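Local coordinates for protein 432aa long hypothetical deoxyribodipyrimidine photolyase (Sulfolobus tokodaii, PDB 2E0I) that probably repairs cyclobutane pyrimidine dimers in DNA using light, and binds two FAD molecules, one of which is thought to act as a light-harvesting cofactor, at residues E238-V241 / R242-W246; T141-Y144 / N145-K149; S52-I55 / N56-E60. One frame throughout, in Å; residues are numbered along the deposited sequence.

How the contacts relate
All three are local contacts between side chains about one helical turn apart. Contacts 1 and 2 belong to different family regions but meet directly, their centres 11 Å apart. Tyr245 CD2 comes within 3.3 Å of Tyr144 CE1, and Arg242 CG packs on the same tyrosine ring, so helix 238-256 lies against helix 140-147. Contact 1 borders the FAD of the C-terminal region, probably the catalytic flavin. Contact 3 borders the second FAD, bound between the N-terminal region and residues further on, such as Glu331 and Tyr341, and probably the light-harvesting cofactor. The centre of contact 3 lies 26 Å from that of contact 1 and 34 Å from that of contact 2, and it touches neither.

Contact 1. Residues E238-V241 / R242-W246; sequences EEFV and RELYW. With FAD (flavin-adenine dinucleotide), chain E.
Phe240 overlaps Leu244 one helical turn further on, the two side chains crossing obliquely with ring atom CE2 of Phe240 3.9 Å from CD2 of Leu244. The ring reaches this place because its CG stands anti to the backbone N (chi1 177°). CD1 of Leu244, which also borders the Phe240 ring, lies 3.8 Å from O2B of the FAD ribose. A second apolar pair repeats the spacing on another face of the helix, where Val241 and Tyr245 run side by side and CG1 of the valine meets CE2 of the tyrosine at 3.8 Å. The polar face carries a salt bridge, Arg242 NH2 to Glu239 OE1 at 2.8 Å. The carboxylate oxygen lies in the guanidinium plane, but the nitrogen meets it from above the carboxylate plane, and the two planes are 56° apart. The other oxygen of Glu239 is taken by Arg205, which also bridges to Glu243 and so probably offsets the repulsion between two nearby acids. Glu243 CB rests 3.3 Å from O4B of FAD, and Trp246 CB 3.7 Å from adenine atom C2A, so Glu243, Leu244 and Trp246 line the adenosine end of the FAD pocket. Around the helix, Val241 touches Tyr231 and Leu244 touches Met227 and Ala230 of helix 227-233, while Trp246 stacks on Phe140 of helix 140-147.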
loop_
_atom_site.group_PDB
_atom_site.type_symbol
_atom_site.label_atom_id
_atom_site.label_comp_id
_atom_site.label_asym_id
_atom_site.label_seq_id
_atom_site.Cartn_x
_atom_site.Cartn_y
_atom_site.Cartn_z
ATOM N N GLU A 238 5.835 15.806 -14.392
ATOM C CA GLU A 238 4.570 15.289 -14.893
ATOM C C GLU A 238 4.368 13.784 -14.703
ATOM O O GLU A 238 3.306 13.361 -14.248
ATOM C CB GLU A 238 4.413 15.665 -16.373
ATOM C CG GLU A 238 5.449 15.030 -17.301
ATOM C CD GLU A 238 6.905 15.271 -16.851
ATOM O OE1 GLU A 238 7.343 16.454 -16.811
ATOM O OE2 GLU A 238 7.609 14.272 -16.535
ATOM N N GLU A 239 5.378 12.983 -15.042
ATOM C CA GLU A 239 5.282 11.526 -14.906
ATOM C C GLU A 239 5.004 11.081 -13.471
ATOM O O GLU A 239 4.144 10.227 -13.224
ATOM C CB GLU A 239 6.576 10.860 -15.373
ATOM C CG GLU A 239 6.871 10.961 -16.857
ATOM C CD GLU A 239 5.831 10.263 -17.710
ATOM O OE1 GLU A 239 4.837 10.919 -18.099
ATOM O OE2 GLU A 239 6.003 9.054 -17.983
ATOM N N PHE A 240 5.750 11.656 -12.535
ATOM C CA PHE A 240 5.600 11.322 -11.129
ATOM C C PHE A 240 4.266 11.804 -10.579
ATOM O O PHE A 240 3.597 11.085 -9.825
ATOM C CB PHE A 240 6.737 11.940 -10.325
ATOM C CG PHE A 240 6.633 11.702 -8.850
ATOM C CD1 PHE A 240 7.097 10.519 -8.291
ATOM C CD2 PHE A 240 6.051 12.662 -8.017
ATOM C CE1 PHE A 240 6.987 10.291 -6.934
ATOM C CE2 PHE A 240 5.933 12.446 -6.651
ATOM C CZ PHE A 240 6.402 11.256 -6.108
ATOM N N VAL A 241 3.880 13.022 -10.946
ATOM C CA VAL A 241 2.613 13.568 -10.476
ATOM C C VAL A 241 1.411 12.771 -11.010
ATOM O O VAL A 241 0.431 12.564 -10.292
ATOM C CB VAL A 241 2.459 15.055 -10.865
ATOM C CG1 VAL A 241 1.110 15.575 -10.420
ATOM C CG2 VAL A 241 3.543 15.866 -10.206
ATOM N N ARG A 242 1.480 12.308 -12.255
ATOM C CA ARG A 242 0.364 11.548 -12.795
ATOM C C ARG A 242 0.261 10.232 -12.040
ATOM O O ARG A 242 -0.840 9.764 -11.740
ATOM C CB ARG A 242 0.544 11.269 -14.289
ATOM C CG ARG A 242 -0.767 10.967 -15.025
ATOM C CD ARG A 242 -0.520 10.479 -16.446
ATOM N NE ARG A 242 0.271 9.262 -16.419
ATOM C CZ ARG A 242 1.546 9.139 -16.786
ATOM N NH1 ARG A 242 2.130 7.949 -16.680
ATOM N NH2 ARG A 242 2.231 10.165 -17.278
ATOM N N GLU A 243 1.400 9.631 -11.723
ATOM C CA GLU A 243 1.354 8.372 -11.010
ATOM C C GLU A 243 0.888 8.558 -9.576
ATOM O O GLU A 243 0.294 7.669 -8.982
ATOM C CB GLU A 243 2.710 7.659 -11.100
ATOM C CG GLU A 243 2.743 6.702 -12.305
ATOM C CD GLU A 243 4.099 6.076 -12.579
ATOM O OE1 GLU A 243 4.745 5.578 -11.619
ATOM O OE2 GLU A 243 4.507 6.074 -13.771
ATOM N N LEU A 244 1.126 9.734 -9.026
ATOM C CA LEU A 244 0.693 10.016 -7.670
ATOM C C LEU A 244 -0.830 9.983 -7.657
ATOM O O LEU A 244 -1.454 9.557 -6.685
ATOM C CB LEU A 244 1.181 11.399 -7.254
ATOM C CG LEU A 244 1.568 11.597 -5.796
ATOM C CD1 LEU A 244 2.585 10.542 -5.370
ATOM C CD2 LEU A 244 2.163 12.979 -5.645
ATOM N N TYR A 245 -1.425 10.438 -8.754
ATOM C CA TYR A 245 -2.877 10.482 -8.888
ATOM C C TYR A 245 -3.486 9.088 -8.987
ATOM O O TYR A 245 -4.692 8.929 -8.818
ATOM C CB TYR A 245 -3.270 11.340 -10.103
ATOM C CG TYR A 245 -3.438 12.817 -9.780
ATOM C CD1 TYR A 245 -4.551 13.270 -9.077
ATOM C CD2 TYR A 245 -2.467 13.758 -10.152
ATOM C CE1 TYR A 245 -4.701 14.615 -8.743
ATOM C CE2 TYR A 245 -2.600 15.114 -9.827
ATOM C CZ TYR A 245 -3.724 15.538 -9.114
ATOM O OH TYR A 245 -3.871 16.872 -8.742
ATOM N N TRP A 246 -2.667 8.074 -9.249
ATOM C CA TRP A 246 -3.200 6.718 -9.325
ATOM C C TRP A 246 -3.616 6.215 -7.953
ATOM O O TRP A 246 -4.419 5.290 -7.837
ATOM C CB TRP A 246 -2.194 5.751 -9.930
ATOM C CG TRP A 246 -2.304 5.646 -11.418
ATOM C CD1 TRP A 246 -1.542 6.289 -12.340
ATOM C CD2 TRP A 246 -3.233 4.845 -12.155
ATOM N NE1 TRP A 246 -1.933 5.936 -13.608
ATOM C CE2 TRP A 246 -2.970 5.049 -13.521
ATOM C CE3 TRP A 246 -4.262 3.975 -11.791
ATOM C CZ2 TRP A 246 -3.697 4.413 -14.527
ATOM C CZ3 TRP A 246 -4.985 3.341 -12.794
ATOM C CH2 TRP A 246 -4.698 3.564 -14.144
HETATM P PA FAD E . 7.747 4.662 -8.122
HETATM O O1A FAD E . 9.016 5.288 -7.683
HETATM O O2A FAD E . 7.325 4.494 -9.529
HETATM O O5B FAD E . 6.827 5.928 -7.742
HETATM C C5B FAD E . 5.576 6.171 -8.390
HETATM C C4B FAD E . 4.525 6.581 -7.356
HETATM O O4B FAD E . 3.248 6.819 -7.971
HETATM C C3B FAD E . 4.330 5.448 -6.346
HETATM O O3B FAD E . 5.153 5.706 -5.205
HETATM C C2B FAD E . 2.872 5.670 -5.951
HETATM O O2B FAD E . 2.771 6.806 -5.091
HETATM C C1B FAD E . 2.269 5.990 -7.320
HETATM N N9A FAD E . 2.048 4.766 -8.127
HETATM C C8A FAD E . 2.853 4.268 -9.063
HETATM N N7A FAD E . 2.275 3.213 -9.635
HETATM C C5A FAD E . 1.091 3.035 -9.057
HETATM C C6A FAD E . 0.051 2.124 -9.212
HETATM N N6A FAD E . 0.114 1.166 -10.131
HETATM N N1A FAD E . -1.029 2.228 -8.423
HETATM C C2A FAD E . -1.129 3.176 -7.507
HETATM N N3A FAD E . -0.163 4.062 -7.337
HETATM C C4A FAD E . 0.948 4.019 -8.088
HETATM N N1 FAD E . 1.170 0.381 -4.201
HETATM C C2 FAD E . 0.956 0.574 -2.830
HETATM O O2 FAD E . 1.300 1.619 -2.283
HETATM N N3 FAD E . 0.395 -0.453 -2.061
HETATM C C4 FAD E . 0.062 -1.668 -2.670
HETATM O O4 FAD E . -0.483 -2.548 -2.007
HETATM C C4X FAD E . 0.292 -1.859 -4.028
HETATM N N5 FAD E . 0.034 -3.109 -4.602
HETATM C C5X FAD E . 0.241 -3.312 -5.973
HETATM C C6 FAD E . -0.039 -4.558 -6.524
HETATM C C7 FAD E . 0.128 -4.763 -7.889
HETATM C C7M FAD E . -0.217 -6.135 -8.473
HETATM C C8 FAD E . 0.582 -3.723 -8.698
HETATM C C8M FAD E . 0.748 -3.910 -10.208
HETATM C C9 FAD E . 0.860 -2.480 -8.137
HETATM C C9A FAD E . 0.687 -2.260 -6.772
HETATM N N10 FAD E . 0.945 -1.003 -6.196
HETATM C C10 FAD E . 0.840 -0.840 -4.804
HETATM C "C1'" FAD E . 1.365 0.140 -7.046
HETATM C "C2'" FAD E . 2.864 0.358 -7.272
HETATM O "O2'" FAD E . 3.477 -0.839 -7.757
HETATM C "C3'" FAD E . 3.583 0.845 -6.011
HETATM O "O3'" FAD E . 2.925 2.013 -5.513
HETATM C "C4'" FAD E . 5.043 1.200 -6.306
HETATM O "O4'" FAD E . 5.725 0.069 -6.856
HETATM C "C5'" FAD E . 5.764 1.655 -5.036
HETATM O "O5'" FAD E . 7.154 1.892 -5.287
HETATM P P FAD E . 7.714 3.366 -5.610
HETATM O O1P FAD E . 7.194 4.289 -4.576
HETATM O O2P FAD E . 9.181 3.249 -5.770
HETATM O O3P FAD E . 7.027 3.724 -7.025
#

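Contact 2. Residues T141-Y144 / N145-K149; sequences TSFY and NEVSK
Thr141 O accepts the backbone N-H of Asn145 at 3.2 Å, and the Asn145 side chain folds back beside that carbonyl. Ser142 O in turn accepts from Glu146 N. With Phe143 the side chains take over: CG1 of Val147 stands over one face of the ring, 3.9 Å from its centroid and 15° off the normal, a CH-pi contact displaced slightly toward the rim. CG1 is brought there by a chi1 of 83°, which sets it between the backbone N and the carbonyl carbon of Val147. Tyr144 repeats the theme, CB of Ser148 standing over one face of its ring, 4.0 Å from the centroid and 27° off the normal. Tyr144 O is gripped twice by that serine, by its N at 2.7 Å and by its OG at 2.8 Å, the hydroxyl approaching from above the carbonyl plane. Beyond the segments, His137 meets Phe143 edge-to-face. Tyr144 and Val147 face Arg242 and Tyr245 of helix 238-256, so the turn joins the N-terminal region to the FAD-binding region. The chemistry thus divides this turn: a buried aromatic and aliphatic face, and the Tyr144 carbonyl, which the serine hydroxyl serves alongside the regular backbone bond.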
loop_
_atom_site.group_PDB
_atom_site.type_symbol
_atom_site.label_atom_id
_atom_site.label_comp_id
_atom_site.label_asym_id
_atom_site.label_seq_id
_atom_site.Cartn_x
_atom_site.Cartn_y
_atom_site.Cartn_z
ATOM N N THR A 141 -7.532 7.875 -17.136
ATOM C CA THR A 141 -7.229 9.017 -17.996
ATOM C C THR A 141 -8.329 10.063 -17.953
ATOM O O THR A 141 -8.056 11.257 -17.937
ATOM C CB THR A 141 -6.964 8.579 -19.465
ATOM O OG1 THR A 141 -8.206 8.436 -20.148
ATOM C CG2 THR A 141 -6.217 7.240 -19.510
ATOM N N SER A 142 -9.573 9.609 -17.919
ATOM C CA SER A 142 -10.706 10.522 -17.855
ATOM C C SER A 142 -10.625 11.300 -16.534
ATOM O O SER A 142 -10.748 12.526 -16.507
ATOM C CB SER A 142 -12.013 9.718 -17.930
ATOM O OG SER A 142 -13.154 10.538 -17.741
ATOM N N PHE A 143 -10.400 10.557 -15.450
ATOM C CA PHE A 143 -10.282 11.090 -14.089
ATOM C C PHE A 143 -9.183 12.136 -13.934
ATOM O O PHE A 143 -9.415 13.232 -13.419
ATOM C CB PHE A 143 -10.014 9.930 -13.119
ATOM C CG PHE A 143 -9.676 10.365 -11.726
ATOM C CD1 PHE A 143 -10.636 10.960 -10.915
ATOM C CD2 PHE A 143 -8.387 10.195 -11.230
ATOM C CE1 PHE A 143 -10.316 11.384 -9.627
ATOM C CE2 PHE A 143 -8.053 10.615 -9.944
ATOM C CZ PHE A 143 -9.016 11.210 -9.140
ATOM N N TYR A 144 -7.981 11.770 -14.367
ATOM C CA TYR A 144 -6.823 12.646 -14.279
ATOM C C TYR A 144 -7.023 13.972 -15.005
ATOM O O TYR A 144 -6.839 15.041 -14.421
ATOM C CB TYR A 144 -5.584 11.927 -14.832
ATOM C CG TYR A 144 -4.310 12.738 -14.745
ATOM C CD1 TYR A 144 -3.846 13.211 -13.514
ATOM C CD2 TYR A 144 -3.573 13.039 -15.892
ATOM C CE1 TYR A 144 -2.686 13.964 -13.427
ATOM C CE2 TYR A 144 -2.409 13.793 -15.818
ATOM C CZ TYR A 144 -1.969 14.254 -14.581
ATOM O OH TYR A 144 -0.813 15.007 -14.496
ATOM N N ASN A 145 -7.399 13.903 -16.276
ATOM C CA ASN A 145 -7.616 15.113 -17.064
ATOM C C ASN A 145 -8.602 16.070 -16.423
ATOM O O ASN A 145 -8.385 17.275 -16.435
ATOM C CB ASN A 145 -8.108 14.757 -18.459
ATOM C CG ASN A 145 -7.086 13.977 -19.249
ATOM O OD1 ASN A 145 -7.345 13.579 -20.384
ATOM N ND2 ASN A 145 -5.912 13.751 -18.654
ATOM N N GLU A 146 -9.679 15.535 -15.860
ATOM C CA GLU A 146 -10.696 16.369 -15.232
ATOM C C GLU A 146 -10.253 16.916 -13.872
ATOM O O GLU A 146 -10.372 18.117 -13.603
ATOM C CB GLU A 146 -12.013 15.567 -15.101
ATOM C CG GLU A 146 -13.243 16.356 -14.587
ATOM C CD GLU A 146 -14.605 15.706 -14.941
ATOM O OE1 GLU A 146 -15.635 16.140 -14.380
ATOM O OE2 GLU A 146 -14.669 14.777 -15.782
ATOM N N VAL A 147 -9.704 16.050 -13.030
ATOM C CA VAL A 147 -9.302 16.460 -11.689
ATOM C C VAL A 147 -7.955 17.191 -11.551
ATOM O O VAL A 147 -7.776 18.008 -10.645
ATOM C CB VAL A 147 -9.330 15.236 -10.737
ATOM C CG1 VAL A 147 -8.033 14.437 -10.853
ATOM C CG2 VAL A 147 -9.598 15.695 -9.320
ATOM N N SER A 148 -7.011 16.909 -12.443
ATOM C CA SER A 148 -5.704 17.561 -12.371
ATOM C C SER A 148 -5.800 19.070 -12.598
ATOM O O SER A 148 -4.904 19.822 -12.230
ATOM C CB SER A 148 -4.740 16.947 -13.388
ATOM O OG SER A 148 -5.121 17.262 -14.708
ATOM N N LYS A 149 -6.894 19.510 -13.206
ATOM C CA LYS A 149 -7.082 20.926 -13.464
ATOM C C LYS A 149 -7.372 21.624 -12.145
ATOM O O LYS A 149 -7.192 22.833 -12.023
ATOM C CB LYS A 149 -8.242 21.140 -14.434
ATOM C CG LYS A 149 -8.014 20.571 -15.825
ATOM C CD LYS A 149 -9.301 20.637 -16.653
ATOM C CE LYS A 149 -9.162 19.932 -17.998
ATOM N NZ LYS A 149 -10.485 19.408 -18.457
#

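Contact 3. Residues S52-I55 / N56-E60; sequences SFMI and NSLLE. With FAD (flavin-adenine dinucleotide), chain F.
Phe53 and Ser57 form the tighter, buried part of this helical turn. Phe53 O accepts two bonds from Ser57, one from N at 2.9 Å and one from OG at 2.7 Å, which arrive from opposite faces of the carbonyl plane. The hydroxyl stands beside the Ser57 backbone N and anti to the carbonyl carbon (chi1 -59°), which points it back up the helix; it also lies obliquely beside the Phe53 ring, 3.3 Å from CE1. Next to this pair, Met54 and Leu58 run alongside each other in the same direction, though less closely, with CG of the methionine 4.2 Å from CD1 of the leucine. Both pack on Phe33 of strand 28-35. The extended Met54 chain bends at its end (chi3 85°) and lays its thioether on the flavin of FAD: SD is 3.7 Å from C9A, and CE 3.8 Å from N5. The more open side is that of Asn56 and Leu59, both partly exposed, where the segments meet mainly through backbone carbonyls. Asn56 N bonds to Ser52 O at 2.8 Å, while its side-chain amide turns to Glu181 and Lys178; Leu59 sets CG near Ile55 O. Chemically, the turn presents a polarisable sulfur to the isoalloxazine through Met54, while the Ser57 hydroxyl, which also bonds Gly188 N, ties the helix backbone to the loop ahead of helix 189-196.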
loop_
_atom_site.group_PDB
_atom_site.type_symbol
_atom_site.label_atom_id
_atom_site.label_comp_id
_atom_site.label_asym_id
_atom_site.label_seq_id
_atom_site.Cartn_x
_atom_site.Cartn_y
_atom_site.Cartn_z
ATOM N N SER A 52 6.326 -3.294 10.935
ATOM C CA SER A 52 7.580 -2.777 11.467
ATOM C C SER A 52 7.770 -1.332 11.036
ATOM O O SER A 52 8.180 -0.473 11.830
ATOM C CB SER A 52 8.745 -3.609 10.961
ATOM O OG SER A 52 8.589 -4.942 11.379
ATOM N N PHE A 53 7.472 -1.073 9.768
ATOM C CA PHE A 53 7.584 0.262 9.220
ATOM C C PHE A 53 6.676 1.222 9.979
ATOM O O PHE A 53 7.071 2.347 10.298
ATOM C CB PHE A 53 7.203 0.253 7.747
ATOM C CG PHE A 53 7.464 1.555 7.050
ATOM C CD1 PHE A 53 6.649 2.645 7.264
ATOM C CD2 PHE A 53 8.531 1.684 6.165
ATOM C CE1 PHE A 53 6.885 3.842 6.607
ATOM C CE2 PHE A 53 8.769 2.880 5.503
ATOM C CZ PHE A 53 7.942 3.958 5.729
ATOM N N MET A 54 5.456 0.779 10.263
ATOM C CA MET A 54 4.510 1.607 10.997
ATOM C C MET A 54 5.028 1.866 12.428
ATOM O O MET A 54 5.050 3.007 12.898
ATOM C CB MET A 54 3.162 0.904 11.027
ATOM C CG MET A 54 2.081 1.659 11.730
ATOM S SD MET A 54 0.608 0.637 11.783
ATOM C CE MET A 54 0.944 -0.325 13.262
ATOM N N ILE A 55 5.442 0.807 13.120
ATOM C CA ILE A 55 5.977 0.947 14.469
ATOM C C ILE A 55 7.188 1.914 14.453
ATOM O O ILE A 55 7.288 2.827 15.274
ATOM C CB ILE A 55 6.455 -0.418 15.025
ATOM C CG1 ILE A 55 5.375 -1.491 14.841
ATOM C CG2 ILE A 55 6.802 -0.279 16.500
ATOM C CD1 ILE A 55 4.189 -1.322 15.744
ATOM N N ASN A 56 8.121 1.708 13.530
ATOM C CA ASN A 56 9.264 2.608 13.460
ATOM C C ASN A 56 8.801 4.049 13.226
ATOM O O ASN A 56 9.308 4.986 13.850
ATOM C CB ASN A 56 10.224 2.189 12.349
ATOM C CG ASN A 56 11.076 1.004 12.738
ATOM O OD1 ASN A 56 11.450 0.855 13.903
ATOM N ND2 ASN A 56 11.406 0.158 11.762
ATOM N N SER A 57 7.837 4.228 12.329
ATOM C CA SER A 57 7.324 5.555 12.056
ATOM C C SER A 57 6.637 6.102 13.296
ATOM O O SER A 57 6.695 7.298 13.561
ATOM C CB SER A 57 6.354 5.507 10.887
ATOM O OG SER A 57 7.010 5.003 9.733
ATOM N N LEU A 58 5.985 5.226 14.057
ATOM C CA LEU A 58 5.324 5.633 15.295
ATOM C C LEU A 58 6.373 6.028 16.340
ATOM O O LEU A 58 6.140 6.940 17.143
ATOM C CB LEU A 58 4.435 4.505 15.838
ATOM C CG LEU A 58 3.084 4.334 15.136
ATOM C CD1 LEU A 58 2.378 3.081 15.624
ATOM C CD2 LEU A 58 2.229 5.570 15.403
ATOM N N LEU A 59 7.522 5.348 16.334
ATOM C CA LEU A 59 8.593 5.683 17.271
ATOM C C LEU A 59 9.128 7.071 16.940
ATOM O O LEU A 59 9.329 7.892 17.841
ATOM C CB LEU A 59 9.740 4.666 17.202
ATOM C CG LEU A 59 9.422 3.270 17.743
ATOM C CD1 LEU A 59 10.578 2.337 17.476
ATOM C CD2 LEU A 59 9.115 3.341 19.225
ATOM N N GLU A 60 9.340 7.338 15.651
ATOM C CA GLU A 60 9.849 8.637 15.220
ATOM C C GLU A 60 8.869 9.756 15.582
ATOM O O GLU A 60 9.273 10.819 16.065
ATOM C CB GLU A 60 10.112 8.649 13.705
ATOM C CG GLU A 60 11.382 9.416 13.333
ATOM C CD GLU A 60 11.412 9.941 11.889
ATOM O OE1 GLU A 60 10.652 10.888 11.568
ATOM O OE2 GLU A 60 12.210 9.412 11.079
HETATM P PA FAD F . -6.022 -2.814 7.570
HETATM O O1A FAD F . -5.626 -3.117 6.176
HETATM O O2A FAD F . -5.214 -3.134 8.767
HETATM O O5B FAD F . -7.099 -4.003 7.713
HETATM C C5B FAD F . -8.025 -4.017 8.805
HETATM C C4B FAD F . -9.037 -5.159 8.676
HETATM O O4B FAD F . -9.364 -5.312 7.281
HETATM C C3B FAD F . -8.438 -6.497 9.112
HETATM O O3B FAD F . -9.490 -7.395 9.480
HETATM C C2B FAD F . -7.774 -6.956 7.815
HETATM O O2B FAD F . -7.621 -8.377 7.839
HETATM C C1B FAD F . -8.883 -6.590 6.827
HETATM N N9A FAD F . -8.379 -6.520 5.434
HETATM C C8A FAD F . -7.327 -5.818 5.016
HETATM N N7A FAD F . -7.187 -5.945 3.699
HETATM C C5A FAD F . -8.162 -6.736 3.267
HETATM C C6A FAD F . -8.549 -7.204 2.017
HETATM N N6A FAD F . -7.841 -6.896 0.935
HETATM N N1A FAD F . -9.630 -7.992 1.918
HETATM C C2A FAD F . -10.323 -8.334 2.991
HETATM N N3A FAD F . -9.981 -7.908 4.195
HETATM C C4A FAD F . -8.918 -7.110 4.370
HETATM N N1 FAD F . -3.927 1.677 12.396
HETATM C C2 FAD F . -4.317 1.855 13.730
HETATM O O2 FAD F . -4.923 2.871 14.064
HETATM N N3 FAD F . -4.056 0.848 14.666
HETATM C C4 FAD F . -3.418 -0.335 14.268
HETATM O O4 FAD F . -3.185 -1.215 15.097
HETATM C C4X FAD F . -3.049 -0.516 12.939
HETATM N N5 FAD F . -2.472 -1.724 12.522
HETATM C C5X FAD F . -2.122 -1.915 11.180
HETATM C C6 FAD F . -1.634 -3.149 10.762
HETATM C C7 FAD F . -1.370 -3.383 9.414
HETATM C C7M FAD F . -0.840 -4.751 8.980
HETATM C C8 FAD F . -1.593 -2.370 8.485
HETATM C C8M FAD F . -1.315 -2.594 6.997
HETATM C C9 FAD F . -2.073 -1.133 8.906
HETATM C C9A FAD F . -2.339 -0.898 10.253
HETATM N N10 FAD F . -2.876 0.327 10.680
HETATM C C10 FAD F . -3.297 0.489 12.007
HETATM C "C1'" FAD F . -3.085 1.436 9.720
HETATM C "C2'" FAD F . -4.384 1.301 8.926
HETATM O "O2'" FAD F . -4.095 1.361 7.525
HETATM C "C3'" FAD F . -5.371 2.405 9.316
HETATM O "O3'" FAD F . -5.737 2.254 10.691
HETATM C "C4'" FAD F . -6.627 2.347 8.444
HETATM O "O4'" FAD F . -7.418 3.513 8.686
HETATM C "C5'" FAD F . -7.450 1.094 8.754
HETATM O "O5'" FAD F . -8.120 0.604 7.590
HETATM P P FAD F . -7.417 -0.519 6.674
HETATM O O1P FAD F . -8.437 -0.989 5.709
HETATM O O2P FAD F . -6.132 -0.005 6.150
HETATM O O3P FAD F . -7.160 -1.687 7.750
#